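Lin1840 protein (Listeria innocua serovar 6a, PDB 4ZO7) probably hydrolyses terminal, non-reducing beta-D-glucosyl residues with release of beta-D-glucose, as a member of glycosyl hydrolase family 3. Local coordinates at residues 87-92 and 131-136; 185-190 and 230-235; 192-197 and 218-223. The protein carries 2 engineered substitutions. All coordinates share one frame; numbering follows the deposited sequence.

All three contacts belong to the glycosyl hydrolase family 3 N-terminal domain, a TIM-barrel relative, and follow its parallel sheet in the order 87-90, 133-134, 187-193, 233-236. Interaction 1 comes first along the chain; interaction 3 then lies within the span between the two halves of interaction 2. The centres of interactions 1 and 2 are about 9 Å apart, and the two touch directly. Interactions 2 and 3 share strand 187-193, with centres about 15 Å apart. Interactions 1 and 3 have centres about 20 Å apart and stay about 7 Å apart at their nearest atoms. All three reach the same glucose, so the C-terminal strand ends converge on one sugar pocket.

Interaction 1 of 3, residues 87-92 and 131-136; sequences VFMADV and HHVTFS. With GLC (alpha-D-glucopyranose), chain I.
Phe88 O takes two backbone donors from the other segment, His132 N at 2.9 Å and Val133 N at 3.2 Å. Beyond it the parallel pairing continues through Ala90 N to Val133 O and Phe135 N to Ala90 O. Phe88 N turns instead to a side chain, meeting His132 ND1 at 3.1 Å with a nearly straight N-H (172°), though it lies 39° out of the imidazole plane. The methyl CB of Ala90 sits over one face of the His131 ring, 3.8 Å from its centroid. His131 ND1 shares a water with Met89 O, while its NE2 bonds to Tyr96. With OG1 of Thr134 anti to the backbone N (chi1 -180°), the hydroxyl donates to Val92 O at 2.8 Å. On the other side of the sheet, Met89 SD approaches the Phe135 ring obliquely, a Met-aromatic contact, and CG packs on Val133 CB at 3.6 Å. Asp91 OD1 accepts from glucose O4 at 2.7 Å and lies at the edge of the Phe135 ring; OD2 is placed beside O6, at a separation too short to be taken literally. The OD1 bond is consistent with Asp91, just beyond the strand end, helping to position the glucose.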
loop_
_atom_site.group_PDB
_atom_site.type_symbol
_atom_site.label_atom_id
_atom_site.label_comp_id
_atom_site.label_asym_id
_atom_site.label_seq_id
_atom_site.Cartn_x
_atom_site.Cartn_y
_atom_site.Cartn_z
ATOM N N VAL A 87 -2.847 -32.593 -23.712
ATOM C CA VAL A 87 -1.792 -31.564 -23.709
ATOM C C VAL A 87 -1.135 -31.497 -22.310
ATOM O O VAL A 87 -1.832 -31.501 -21.267
ATOM C CB VAL A 87 -2.311 -30.194 -24.180
ATOM C CG1 VAL A 87 -3.493 -29.706 -23.348
ATOM C CG2 VAL A 87 -1.169 -29.206 -24.219
ATOM N N PHE A 88 0.192 -31.490 -22.324
ATOM C CA PHE A 88 1.062 -31.524 -21.177
ATOM C C PHE A 88 1.684 -30.143 -20.871
ATOM O O PHE A 88 2.408 -29.569 -21.670
ATOM C CB PHE A 88 2.166 -32.535 -21.421
ATOM C CG PHE A 88 1.720 -33.969 -21.273
ATOM C CD1 PHE A 88 1.058 -34.616 -22.299
ATOM C CD2 PHE A 88 1.968 -34.657 -20.114
ATOM C CE1 PHE A 88 0.640 -35.948 -22.175
ATOM C CE2 PHE A 88 1.508 -35.962 -19.947
ATOM C CZ PHE A 88 0.855 -36.619 -20.989
ATOM N N MET A 89 1.447 -29.668 -19.660
ATOM C CA MET A 89 1.862 -28.313 -19.243
ATOM C C MET A 89 2.762 -28.379 -18.003
ATOM O O MET A 89 2.647 -29.296 -17.181
ATOM C CB MET A 89 0.623 -27.475 -18.963
ATOM C CG MET A 89 -0.343 -27.462 -20.157
ATOM S SD MET A 89 -1.375 -26.013 -19.975
ATOM C CE MET A 89 -2.655 -26.570 -21.075
ATOM N N ALA A 90 3.698 -27.446 -17.905
ATOM C CA ALA A 90 4.655 -27.479 -16.771
ATOM C C ALA A 90 5.207 -26.102 -16.438
ATOM O O ALA A 90 5.163 -25.155 -17.237
ATOM C CB ALA A 90 5.802 -28.400 -17.095
ATOM N N ASP A 91 5.779 -26.027 -15.263
ATOM C CA ASP A 91 6.362 -24.795 -14.775
ATOM C C ASP A 91 7.851 -24.777 -15.135
ATOM O O ASP A 91 8.683 -25.318 -14.412
ATOM C CB ASP A 91 6.164 -24.745 -13.247
ATOM C CG ASP A 91 4.803 -24.252 -12.857
ATOM O OD1 ASP A 91 4.354 -23.174 -13.319
ATOM O OD2 ASP A 91 4.170 -24.913 -12.070
ATOM N N VAL A 92 8.171 -24.204 -16.282
ATOM C CA VAL A 92 9.562 -23.969 -16.663
ATOM C C VAL A 92 9.744 -22.441 -16.609
ATOM O O VAL A 92 9.393 -21.727 -17.540
ATOM C CB VAL A 92 9.899 -24.642 -18.014
ATOM C CG1 VAL A 92 11.417 -24.765 -18.224
ATOM C CG2 VAL A 92 9.249 -26.026 -18.062
ATOM N N HIS A 131 7.170 -31.951 -22.427
ATOM C CA HIS A 131 6.284 -30.826 -22.085
ATOM C C HIS A 131 5.956 -29.955 -23.283
ATOM O O HIS A 131 6.810 -29.664 -24.071
ATOM C CB HIS A 131 6.930 -29.956 -21.006
ATOM C CG HIS A 131 7.349 -30.707 -19.774
ATOM N ND1 HIS A 131 6.434 -31.273 -18.903
ATOM C CD2 HIS A 131 8.575 -31.027 -19.296
ATOM C CE1 HIS A 131 7.076 -31.892 -17.938
ATOM N NE2 HIS A 131 8.373 -31.770 -18.155
ATOM N N HIS A 132 4.702 -29.533 -23.407
ATOM C CA HIS A 132 4.212 -28.820 -24.571
ATOM C C HIS A 132 4.029 -27.316 -24.304
ATOM O O HIS A 132 4.101 -26.529 -25.256
ATOM C CB HIS A 132 2.852 -29.357 -25.001
ATOM C CG HIS A 132 2.829 -30.825 -25.270
ATOM N ND1 HIS A 132 1.726 -31.603 -25.004
ATOM C CD2 HIS A 132 3.768 -31.662 -25.750
ATOM C CE1 HIS A 132 1.969 -32.854 -25.352
ATOM N NE2 HIS A 132 3.202 -32.918 -25.813
ATOM N N VAL A 133 3.724 -26.975 -23.038
ATOM C CA VAL A 133 3.399 -25.623 -22.576
ATOM C C VAL A 133 4.170 -25.360 -21.310
ATOM O O VAL A 133 4.270 -26.248 -20.431
ATOM C CB VAL A 133 1.908 -25.450 -22.170
ATOM C CG1 VAL A 133 1.613 -24.000 -21.776
ATOM C CG2 VAL A 133 0.982 -25.883 -23.280
ATOM N N THR A 134 4.724 -24.161 -21.204
ATOM C CA THR A 134 5.289 -23.688 -19.939
ATOM C C THR A 134 4.533 -22.526 -19.340
ATOM O O THR A 134 4.079 -21.645 -20.077
ATOM C CB THR A 134 6.738 -23.243 -20.063
ATOM O OG1 THR A 134 7.160 -22.820 -18.775
ATOM C CG2 THR A 134 6.912 -22.107 -21.061
ATOM N N PHE A 135 4.451 -22.484 -18.001
ATOM C CA PHE A 135 3.699 -21.438 -17.342
ATOM C C PHE A 135 4.655 -20.279 -17.105
ATOM O O PHE A 135 5.012 -19.952 -15.964
ATOM C CB PHE A 135 3.026 -21.919 -16.039
ATOM C CG PHE A 135 2.004 -23.031 -16.214
ATOM C CD1 PHE A 135 0.935 -22.899 -17.094
ATOM C CD2 PHE A 135 2.133 -24.178 -15.519
ATOM C CE1 PHE A 135 -0.010 -23.922 -17.235
ATOM C CE2 PHE A 135 1.195 -25.182 -15.590
ATOM C CZ PHE A 135 0.094 -25.051 -16.473
ATOM N N SER A 136 5.063 -19.674 -18.204
ATOM C CA SER A 136 5.993 -18.527 -18.221
ATOM C C SER A 136 5.806 -17.755 -19.550
ATOM O O SER A 136 5.419 -18.353 -20.545
ATOM C CB SER A 136 7.422 -19.073 -18.106
ATOM O OG SER A 136 8.469 -18.109 -18.239
HETATM C C1 GLC I . -0.407 -21.753 -9.526
HETATM C C2 GLC I . 0.606 -20.576 -9.555
HETATM C C3 GLC I . 1.272 -20.456 -10.928
HETATM C C4 GLC I . 1.775 -21.799 -11.447
HETATM C C5 GLC I . 0.659 -22.819 -11.384
HETATM C C6 GLC I . 1.121 -24.197 -11.883
HETATM O O1 GLC I . -1.612 -21.529 -10.254
HETATM O O2 GLC I . 0.033 -19.315 -9.307
HETATM O O3 GLC I . 2.295 -19.486 -10.927
HETATM O O4 GLC I . 2.158 -21.617 -12.768
HETATM O O5 GLC I . 0.192 -22.938 -10.044
HETATM O O6 GLC I . 2.066 -24.689 -10.992
HETATM O O HOH W 1 3.626 -31.777 -18.027
#

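Interaction 2 of 3, residues 185-190 and 230-235; sequences QMAACV and GAKLVM. With GLC (alpha-D-glucopyranose), chain I.
Cys189 and Leu233 are paired in a parallel bridge, their CA atoms 4.3 Å apart and their side chains on the same face of the sheet, and Val190 pairs with Val234 in the next step. Three backbone bonds set the register: Leu233 N to Ala188 O, Val190 N to Leu233 O, and Met235 N to Val190 O. The short strand segments are turned 33° from each other, as in a twisted parallel sheet.

Met235 can be traced from root to tip. Its CB rests against Cys189 SG at 3.7 Å and Val190 O at 3.9 Å. CG stands anti to the backbone N (chi1 -178°), and the chain runs on extended through chi2, away from Cys189 and toward the sugar. SD then comes to 3.8 Å from glucose C3. A bend at chi3 (-69°) carries the terminal CE to glucose O4 at 3.3 Å, where it also meets C5. The thioether thus forms an apolar patch against the ring.

Val190 CG2 meets Ala231 CB at 3.6 Å on the opposite side of the sheet from Cys189 SG. There helix 221-228 packs on Val190 through Tyr223 and Ala226, and on Val234 through Ile227. Strand 133-134 bonds to strand 187-193 on one flank, and strand 267-268 adjoins strand 233-236 on the other, placing this contact inside the continuous parallel sheet of the barrel.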
loop_
_atom_site.group_PDB
_atom_site.type_symbol
_atom_site.label_atom_id
_atom_site.label_comp_id
_atom_site.label_asym_id
_atom_site.label_seq_id
_atom_site.Cartn_x
_atom_site.Cartn_y
_atom_site.Cartn_z
ATOM N N GLN A 185 10.695 -26.122 -29.747
ATOM C CA GLN A 185 9.946 -24.956 -29.183
ATOM C C GLN A 185 8.681 -25.452 -28.546
ATOM O O GLN A 185 8.232 -26.501 -28.888
ATOM C CB GLN A 185 9.526 -23.994 -30.284
ATOM C CG GLN A 185 10.643 -23.623 -31.249
ATOM C CD GLN A 185 11.712 -22.769 -30.631
ATOM O OE1 GLN A 185 12.718 -22.501 -31.275
ATOM N NE2 GLN A 185 11.531 -22.337 -29.387
ATOM N N MET A 186 8.102 -24.668 -27.625
ATOM C CA MET A 186 6.873 -25.028 -26.912
ATOM C C MET A 186 6.011 -23.786 -26.707
ATOM O O MET A 186 6.461 -22.640 -26.873
ATOM C CB MET A 186 7.266 -25.586 -25.543
ATOM C CG MET A 186 7.835 -24.539 -24.581
ATOM S SD MET A 186 8.607 -25.222 -23.091
ATOM C CE MET A 186 7.415 -26.389 -22.477
ATOM N N ALA A 187 4.776 -23.988 -26.279
ATOM C CA ALA A 187 3.886 -22.839 -26.072
ATOM C C ALA A 187 4.199 -22.116 -24.744
ATOM O O ALA A 187 4.563 -22.755 -23.748
ATOM C CB ALA A 187 2.443 -23.293 -26.165
ATOM N N ALA A 188 4.078 -20.785 -24.742
ATOM C CA ALA A 188 4.143 -19.986 -23.525
ATOM C C ALA A 188 2.760 -19.639 -23.069
ATOM O O ALA A 188 1.816 -19.471 -23.915
ATOM C CB ALA A 188 4.906 -18.685 -23.756
ATOM N N CYS A 189 2.651 -19.483 -21.750
ATOM C CA CYS A 189 1.457 -19.108 -21.052
ATOM C C CYS A 189 1.813 -17.924 -20.183
ATOM O O CYS A 189 2.491 -18.083 -19.148
ATOM C CB CYS A 189 0.960 -20.216 -20.135
ATOM S SG CYS A 189 -0.548 -19.809 -19.175
ATOM N N VAL A 190 1.363 -16.745 -20.602
ATOM C CA VAL A 190 1.464 -15.484 -19.776
ATOM C C VAL A 190 0.728 -15.646 -18.436
ATOM O O VAL A 190 -0.378 -16.169 -18.374
ATOM C CB VAL A 190 0.924 -14.251 -20.592
ATOM C CG1 VAL A 190 0.816 -12.948 -19.784
ATOM C CG2 VAL A 190 1.815 -13.964 -21.764
ATOM N N GLY A 230 2.342 -13.000 -29.427
ATOM C CA GLY A 230 1.841 -14.311 -29.824
ATOM C C GLY A 230 1.779 -15.403 -28.782
ATOM O O GLY A 230 1.621 -16.550 -29.136
ATOM N N ALA A 231 1.904 -15.055 -27.510
ATOM C CA ALA A 231 1.765 -16.047 -26.434
ATOM C C ALA A 231 0.471 -16.823 -26.555
ATOM O O ALA A 231 -0.605 -16.233 -26.632
ATOM C CB ALA A 231 1.843 -15.376 -25.071
ATOM N N LYS A 232 0.588 -18.146 -26.553
ATOM C CA LYS A 232 -0.524 -19.046 -26.891
ATOM C C LYS A 232 -1.595 -19.141 -25.807
ATOM O O LYS A 232 -2.786 -19.169 -26.140
ATOM C CB LYS A 232 0.015 -20.434 -27.277
ATOM C CG LYS A 232 0.758 -20.465 -28.613
ATOM C CD LYS A 232 -0.277 -20.458 -29.722
ATOM C CE LYS A 232 0.284 -20.167 -31.103
ATOM N NZ LYS A 232 -0.858 -20.386 -32.018
ATOM N N LEU A 233 -1.197 -19.168 -24.528
ATOM C CA LEU A 233 -2.142 -19.213 -23.380
ATOM C C LEU A 233 -2.021 -18.039 -22.416
ATOM O O LEU A 233 -1.001 -17.346 -22.346
ATOM C CB LEU A 233 -1.954 -20.479 -22.531
ATOM C CG LEU A 233 -2.114 -21.827 -23.229
ATOM C CD1 LEU A 233 -0.889 -22.274 -24.039
ATOM C CD2 LEU A 233 -2.510 -22.843 -22.169
ATOM N N VAL A 234 -3.076 -17.840 -21.645
ATOM C CA VAL A 234 -3.005 -16.939 -20.521
ATOM C C VAL A 234 -3.584 -17.643 -19.291
ATOM O O VAL A 234 -4.476 -18.458 -19.416
ATOM C CB VAL A 234 -3.721 -15.578 -20.869
ATOM C CG1 VAL A 234 -3.921 -14.686 -19.650
ATOM C CG2 VAL A 234 -2.934 -14.839 -21.940
ATOM N N MET A 235 -3.013 -17.373 -18.113
ATOM C CA MET A 235 -3.488 -17.936 -16.840
ATOM C C MET A 235 -4.081 -16.840 -15.984
ATOM O O MET A 235 -3.510 -15.747 -15.936
ATOM C CB MET A 235 -2.291 -18.633 -16.108
ATOM C CG MET A 235 -2.621 -19.314 -14.785
ATOM S SD MET A 235 -1.209 -19.748 -13.743
ATOM C CE MET A 235 -0.490 -21.066 -14.729
HETATM C C1 GLC I . -0.407 -21.753 -9.526
HETATM C C2 GLC I . 0.606 -20.576 -9.555
HETATM C C3 GLC I . 1.272 -20.456 -10.928
HETATM C C4 GLC I . 1.775 -21.799 -11.447
HETATM C C5 GLC I . 0.659 -22.819 -11.384
HETATM C C6 GLC I . 1.121 -24.197 -11.883
HETATM O O1 GLC I . -1.612 -21.529 -10.254
HETATM O O2 GLC I . 0.033 -19.315 -9.307
HETATM O O3 GLC I . 2.295 -19.486 -10.927
HETATM O O4 GLC I . 2.158 -21.617 -12.768
HETATM O O5 GLC I . 0.192 -22.938 -10.044
HETATM O O6 GLC I . 2.066 -24.689 -10.992
#

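Interaction 3 of 3, residues 192-197 and 218-223; sequences HFAAYG and NYLPAY. With GLC (alpha-D-glucopyranose), chain I.
Tyr223 has the most surface buried in this contact, followed by Ala195 and Phe193. Its side chain reaches from the helix to the end of strand 187-193. With CG beside the backbone N and anti to the carbonyl carbon, the ring extends to the 194-195 turn, and its hydroxyl accepts from Ala195 N at 2.9 Å along a nearly straight N-H (165°). That donor lies near the ring plane, at the edge. The same hydroxyl bonds to Asp140 OD1, so the oxygen is gripped from both the turn and a neighbouring loop.

Phe193 adds a second ring to the contact. CG anti to the backbone N (chi1 -154°) swings the ring to the helix, where its CD1 edge lies over one face of Tyr223, 3.8 Å from CG. The planes are inclined at 68° and the centroids are 5.3 Å apart, an offset edge-to-face arrangement. Leu220 CD2 reaches the same ring obliquely and also meets Ala194 CB at 3.8 Å, while that methyl touches Tyr223 CE2.

Ala195, which takes up positive phi, puts its CB against Tyr219 CD2 at 3.9 Å. Cis peptide bonds precede both His192 and Ala194, marking an irregular strand end. Within the strand, His192 has its CB directed away from segment 218-223, and its ring meets the glucose: NE2 and O3 share a hydrogen bond of 2.7 Å, and a weak one goes to O2. Its ND1 is held by Asp140 OD2, so Asp140 ties the tyrosine hydroxyl to the sugar-binding imidazole.

The contact thus joins the end of strand 187-193 and the loop after it to helices 212-219 and 221-228, which follow in the chain. Phe193 also packs on helix 250-260 through Leu252, Asn253 and Leu257.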
loop_
_atom_site.group_PDB
_atom_site.type_symbol
_atom_site.label_atom_id
_atom_site.label_comp_id
_atom_site.label_asym_id
_atom_site.label_seq_id
_atom_site.Cartn_x
_atom_site.Cartn_y
_atom_site.Cartn_z
ATOM N N HIS A 192 0.338 -13.573 -14.226
ATOM C CA HIS A 192 -1.006 -14.005 -13.841
ATOM C C HIS A 192 -1.968 -12.826 -14.080
ATOM O O HIS A 192 -1.765 -11.730 -13.517
ATOM C CB HIS A 192 -1.051 -14.339 -12.329
ATOM C CG HIS A 192 0.010 -15.285 -11.853
ATOM N ND1 HIS A 192 1.300 -14.882 -11.579
ATOM C CD2 HIS A 192 -0.012 -16.624 -11.620
ATOM C CE1 HIS A 192 2.000 -15.911 -11.147
ATOM N NE2 HIS A 192 1.224 -16.976 -11.166
ATOM N N PHE A 193 -3.016 -13.022 -14.905
ATOM C CA PHE A 193 -3.884 -11.917 -15.385
ATOM C C PHE A 193 -4.918 -11.711 -14.262
ATOM O O PHE A 193 -5.738 -12.619 -14.039
ATOM C CB PHE A 193 -4.622 -12.352 -16.651
ATOM C CG PHE A 193 -5.018 -11.220 -17.572
ATOM C CD1 PHE A 193 -4.041 -10.495 -18.238
ATOM C CD2 PHE A 193 -6.356 -10.867 -17.743
ATOM C CE1 PHE A 193 -4.353 -9.423 -19.030
ATOM C CE2 PHE A 193 -6.685 -9.806 -18.560
ATOM C CZ PHE A 193 -5.677 -9.081 -19.203
ATOM N N ALA A 194 -4.896 -10.604 -13.542
ATOM C CA ALA A 194 -4.006 -9.471 -13.734
ATOM C C ALA A 194 -3.641 -8.835 -12.372
ATOM O O ALA A 194 -4.396 -8.952 -11.411
ATOM C CB ALA A 194 -4.640 -8.432 -14.706
ATOM N N ALA A 195 -2.464 -8.228 -12.280
ATOM C CA ALA A 195 -2.110 -7.238 -11.184
ATOM C C ALA A 195 -1.839 -7.883 -9.793
ATOM O O ALA A 195 -1.963 -7.257 -8.747
ATOM C CB ALA A 195 -3.156 -6.164 -11.067
ATOM N N TYR A 196 -1.518 -9.171 -9.843
ATOM C CA TYR A 196 -1.302 -10.018 -8.683
ATOM C C TYR A 196 -0.175 -9.481 -7.749
ATOM O O TYR A 196 -0.292 -9.598 -6.566
ATOM C CB TYR A 196 -1.040 -11.472 -9.242
ATOM C CG TYR A 196 -0.665 -12.583 -8.294
ATOM C CD1 TYR A 196 -1.307 -12.757 -7.084
ATOM C CD2 TYR A 196 0.253 -13.523 -8.651
ATOM C CE1 TYR A 196 -1.021 -13.791 -6.238
ATOM C CE2 TYR A 196 0.552 -14.582 -7.805
ATOM C CZ TYR A 196 -0.119 -14.709 -6.600
ATOM O OH TYR A 196 0.191 -15.701 -5.757
ATOM N N GLY A 197 0.881 -8.893 -8.295
ATOM C CA GLY A 197 2.028 -8.384 -7.525
ATOM C C GLY A 197 1.765 -7.112 -6.716
ATOM O O GLY A 197 2.617 -6.663 -5.905
ATOM N N ASN A 218 -0.044 0.989 -15.843
ATOM C CA ASN A 218 1.167 0.273 -15.360
ATOM C C ASN A 218 1.064 -1.269 -15.271
ATOM O O ASN A 218 2.057 -1.970 -15.568
ATOM C CB ASN A 218 1.565 0.888 -14.053
ATOM C CG ASN A 218 2.023 2.324 -14.239
ATOM O OD1 ASN A 218 2.902 2.574 -15.069
ATOM N ND2 ASN A 218 1.460 3.259 -13.493
ATOM N N TYR A 219 -0.132 -1.781 -14.919
ATOM C CA TYR A 219 -0.289 -3.203 -14.583
ATOM C C TYR A 219 -0.593 -4.118 -15.778
ATOM O O TYR A 219 -0.259 -5.303 -15.746
ATOM C CB TYR A 219 -1.307 -3.426 -13.432
ATOM C CG TYR A 219 -0.726 -2.987 -12.137
ATOM C CD1 TYR A 219 -0.727 -1.619 -11.779
ATOM C CD2 TYR A 219 -0.037 -3.876 -11.354
ATOM C CE1 TYR A 219 -0.111 -1.195 -10.646
ATOM C CE2 TYR A 219 0.584 -3.460 -10.204
ATOM C CZ TYR A 219 0.541 -2.109 -9.885
ATOM O OH TYR A 219 1.143 -1.680 -8.766
ATOM N N LEU A 220 -1.250 -3.580 -16.809
ATOM C CA LEU A 220 -1.606 -4.367 -17.956
ATOM C C LEU A 220 -0.565 -4.409 -19.086
ATOM O O LEU A 220 -0.541 -5.396 -19.794
ATOM C CB LEU A 220 -2.977 -3.941 -18.509
ATOM C CG LEU A 220 -4.119 -4.206 -17.517
ATOM C CD1 LEU A 220 -5.369 -3.647 -18.119
ATOM C CD2 LEU A 220 -4.256 -5.720 -17.289
ATOM N N PRO A 221 0.297 -3.372 -19.247
ATOM C CA PRO A 221 1.081 -3.396 -20.522
ATOM C C PRO A 221 1.969 -4.588 -20.804
ATOM O O PRO A 221 2.047 -5.005 -21.965
ATOM C CB PRO A 221 1.903 -2.101 -20.489
ATOM C CG PRO A 221 1.134 -1.178 -19.634
ATOM C CD PRO A 221 0.398 -2.052 -18.598
ATOM N N ALA A 222 2.666 -5.127 -19.818
ATOM C CA ALA A 222 3.485 -6.303 -20.084
ATOM C C ALA A 222 2.661 -7.504 -20.543
ATOM O O ALA A 222 3.047 -8.201 -21.484
ATOM C CB ALA A 222 4.411 -6.647 -18.888
ATOM N N TYR A 223 1.524 -7.783 -19.899
ATOM C CA TYR A 223 0.727 -8.917 -20.349
ATOM C C TYR A 223 0.380 -8.658 -21.804
ATOM O O TYR A 223 0.429 -9.595 -22.669
ATOM C CB TYR A 223 -0.608 -9.069 -19.595
ATOM C CG TYR A 223 -0.518 -9.112 -18.122
ATOM C CD1 TYR A 223 0.195 -10.128 -17.458
ATOM C CD2 TYR A 223 -1.165 -8.155 -17.351
ATOM C CE1 TYR A 223 0.290 -10.162 -16.067
ATOM C CE2 TYR A 223 -1.052 -8.200 -15.959
ATOM C CZ TYR A 223 -0.336 -9.195 -15.332
ATOM O OH TYR A 223 -0.254 -9.159 -13.952
HETATM C C1 GLC I . -0.407 -21.753 -9.526
HETATM C C2 GLC I . 0.606 -20.576 -9.555
HETATM C C3 GLC I . 1.272 -20.456 -10.928
HETATM C C4 GLC I . 1.775 -21.799 -11.447
HETATM C C5 GLC I . 0.659 -22.819 -11.384
HETATM C C6 GLC I . 1.121 -24.197 -11.883
HETATM O O1 GLC I . -1.612 -21.529 -10.254
HETATM O O2 GLC I . 0.033 -19.315 -9.307
HETATM O O3 GLC I . 2.295 -19.486 -10.927
HETATM O O4 GLC I . 2.158 -21.617 -12.768
HETATM O O5 GLC I . 0.192 -22.938 -10.044
HETATM O O6 GLC I . 2.066 -24.689 -10.992
#